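PDB 4M85: N-acetyltransferase from Staphylococcus aureus subsp. aureus, which probably transfers an acetyl group from acetyl-coenzyme A to an amine, as other enzymes of the GNAT fold do, its own acceptor substrate being unidentified. Local coordinates for residues K146-C151 with Y180-V185. Numbering follows the deposited sequence.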
loop_
_atom_site.group_PDB
_atom_site.type_symbol
_atom_site.label_atom_id
_atom_site.label_comp_id
_atom_site.label_asym_id
_atom_site.label_seq_id
_atom_site.Cartn_x
_atom_site.Cartn_y
_atom_site.Cartn_z
ATOM N N LYS A 146 -0.436 -16.155 7.504
ATOM C CA LYS A 146 -0.414 -15.115 8.523
ATOM C C LYS A 146 -0.301 -13.768 7.837
ATOM O O LYS A 146 0.707 -13.480 7.186
ATOM C CB LYS A 146 0.762 -15.314 9.484
ATOM C CG LYS A 146 0.920 -14.182 10.493
ATOM C CD LYS A 146 1.423 -14.665 11.854
ATOM C CE LYS A 146 2.886 -15.081 11.854
ATOM N NZ LYS A 146 3.757 -13.972 11.404
ATOM N N TRP A 147 -1.348 -12.953 7.977
ATOM C CA TRP A 147 -1.348 -11.605 7.448
ATOM C C TRP A 147 -0.798 -10.648 8.484
ATOM O O TRP A 147 -0.985 -10.825 9.700
ATOM C CB TRP A 147 -2.754 -11.197 7.022
ATOM C CG TRP A 147 -3.372 -12.088 6.002
ATOM C CD1 TRP A 147 -4.070 -13.214 6.240
ATOM C CD2 TRP A 147 -3.391 -11.902 4.582
ATOM N NE1 TRP A 147 -4.498 -13.770 5.079
ATOM C CE2 TRP A 147 -4.107 -12.981 4.037
ATOM C CE3 TRP A 147 -2.877 -10.931 3.722
ATOM C CZ2 TRP A 147 -4.314 -13.128 2.677
ATOM C CZ3 TRP A 147 -3.077 -11.078 2.370
ATOM C CH2 TRP A 147 -3.783 -12.182 1.853
ATOM N N SER A 148 -0.071 -9.650 8.022
ATOM C CA SER A 148 0.411 -8.598 8.909
ATOM C C SER A 148 0.182 -7.192 8.351
ATOM O O SER A 148 -0.021 -7.008 7.156
ATOM C CB SER A 148 1.898 -8.796 9.221
ATOM O OG SER A 148 2.713 -8.503 8.114
ATOM N N LEU A 149 0.209 -6.209 9.249
ATOM C CA LEU A 149 0.163 -4.812 8.868
ATOM C C LEU A 149 0.753 -3.936 9.948
ATOM O O LEU A 149 0.973 -4.384 11.081
ATOM C CB LEU A 149 -1.247 -4.361 8.491
ATOM C CG LEU A 149 -2.378 -4.348 9.497
ATOM C CD1 LEU A 149 -2.218 -3.209 10.505
ATOM C CD2 LEU A 149 -3.718 -4.230 8.767
ATOM N N ASN A 150 1.021 -2.697 9.570
ATOM C CA ASN A 150 1.603 -1.707 10.456
ATOM C C ASN A 150 0.703 -0.486 10.613
ATOM O O ASN A 150 0.454 0.234 9.666
ATOM C CB ASN A 150 2.959 -1.304 9.902
ATOM C CG ASN A 150 4.005 -2.382 10.093
ATOM O OD1 ASN A 150 4.086 -3.004 11.152
ATOM N ND2 ASN A 150 4.836 -2.593 9.075
ATOM N N CYS A 151 0.215 -0.257 11.823
ATOM C CA CYS A 151 -0.798 0.782 12.085
ATOM C C CYS A 151 -0.167 1.932 12.848
ATOM O O CYS A 151 0.310 1.752 13.964
ATOM C CB CYS A 151 -1.928 0.189 12.930
ATOM S SG CYS A 151 -3.315 1.301 13.297
ATOM N N TYR A 180 4.783 2.692 14.616
ATOM C CA TYR A 180 3.653 1.899 14.162
ATOM C C TYR A 180 3.443 0.657 15.038
ATOM O O TYR A 180 4.402 0.025 15.485
ATOM C CB TYR A 180 3.897 1.424 12.730
ATOM C CG TYR A 180 4.000 2.538 11.715
ATOM C CD1 TYR A 180 5.188 3.221 11.524
ATOM C CD2 TYR A 180 2.905 2.905 10.951
ATOM C CE1 TYR A 180 5.279 4.227 10.589
ATOM C CE2 TYR A 180 2.984 3.907 10.020
ATOM C CZ TYR A 180 4.171 4.571 9.849
ATOM O OH TYR A 180 4.257 5.593 8.931
ATOM N N HIS A 181 2.190 0.267 15.209
ATOM C CA HIS A 181 1.860 -1.022 15.826
ATOM C C HIS A 181 1.974 -2.107 14.770
ATOM O O HIS A 181 1.257 -2.065 13.768
ATOM C CB HIS A 181 0.423 -1.022 16.332
ATOM C CG HIS A 181 0.159 -0.062 17.449
ATOM N ND1 HIS A 181 0.696 -0.219 18.710
ATOM C CD2 HIS A 181 -0.675 1.005 17.527
ATOM C CE1 HIS A 181 0.244 0.740 19.500
ATOM N NE2 HIS A 181 -0.593 1.492 18.807
ATOM N N HIS A 182 2.851 -3.082 14.988
ATOM C CA HIS A 182 2.906 -4.250 14.115
ATOM C C HIS A 182 1.816 -5.212 14.574
ATOM O O HIS A 182 1.785 -5.612 15.744
ATOM C CB HIS A 182 4.286 -4.903 14.151
ATOM C CG HIS A 182 4.494 -5.914 13.071
ATOM N ND1 HIS A 182 4.751 -5.561 11.760
ATOM C CD2 HIS A 182 4.434 -7.264 13.092
ATOM C CE1 HIS A 182 4.870 -6.652 11.031
ATOM N NE2 HIS A 182 4.682 -7.698 11.815
ATOM N N LEU A 183 0.915 -5.556 13.665
ATOM C CA LEU A 183 -0.259 -6.385 13.953
ATOM C C LEU A 183 -0.287 -7.621 13.058
ATOM O O LEU A 183 0.109 -7.557 11.901
ATOM C CB LEU A 183 -1.536 -5.579 13.701
ATOM C CG LEU A 183 -1.674 -4.255 14.459
ATOM C CD1 LEU A 183 -2.974 -3.541 14.134
ATOM C CD2 LEU A 183 -1.595 -4.521 15.942
ATOM N N ILE A 184 -0.774 -8.740 13.597
ATOM C CA ILE A 184 -0.908 -9.984 12.836
ATOM C C ILE A 184 -2.248 -10.675 13.039
ATOM O O ILE A 184 -2.865 -10.554 14.110
ATOM C CB ILE A 184 0.193 -10.977 13.209
ATOM C CG1 ILE A 184 0.211 -11.199 14.734
ATOM C CG2 ILE A 184 1.534 -10.445 12.744
ATOM C CD1 ILE A 184 0.592 -12.603 15.150
ATOM N N VAL A 185 -2.668 -11.445 12.035
ATOM C CA VAL A 185 -3.849 -12.296 12.153
ATOM C C VAL A 185 -3.603 -13.659 11.500
ATOM O O VAL A 185 -2.878 -13.737 10.504
ATOM C CB VAL A 185 -5.101 -11.626 11.570
ATOM C CG1 VAL A 185 -4.913 -11.290 10.113
ATOM C CG2 VAL A 185 -6.324 -12.527 11.735
#
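The imidazole of His182 meets the amide of Asn150 with its edge: ND1 gives a hydrogen bond to Asn150 OD1 at 2.7 Å, and the oxygen sits 18° out of the ring plane. Ring and amide are turned 48° against each other, and CB of Ser148 approaches the same imidazole obliquely, 4.0 Å from NE2. The Tyr180 ring also comes in obliquely, its CD2 3.7 Å from Cys151 C. The imidazole and amide lie on one face of the GNAT sheet, where strand 147-152 runs antiparallel to strand 178-184, the C-terminal strand placed between it and strand 168-175. With CG anti to the backbone N (chi1 -168°), the His182 ring leans over toward strand 147-152. Its rotation is fixed from both nitrogens, since NE2 bonds to Glu113 OE2, while Ser148 OG hydrogen-bonds to OE1 of the same carboxylate; Lys146 NZ forms a salt bridge with Asp112. The Asn150 amide is gripped likewise, ND2 bonding to Tyr115 OH and to the backbone oxygen of Glu108.

The opposite face is mostly apolar. CD1 of Leu149 touches CD1 of Leu183 at 3.7 Å, the two side chains crossing at a slant, and the latter methyl also reaches CB of Cys151. Helix 156-164 covers this patch, Tyr162 touching all three residues. At the last modelled residue, Val185 CG1 lies 3.8 Å from Trp147 CB, while the indole itself swings away to Tyr114 and helix 130-140.

Three pairs of backbone hydrogen bonds join the strands, at Trp147 with Val185, Leu149 with Leu183 and Cys151 with His181. Between them the alpha carbons come close to carbonyls, as where Ser148 CA stands 3.2 Å from Leu183 O. The last pair is closed by His181 N, which bonds to Cys151 O at 2.7 Å.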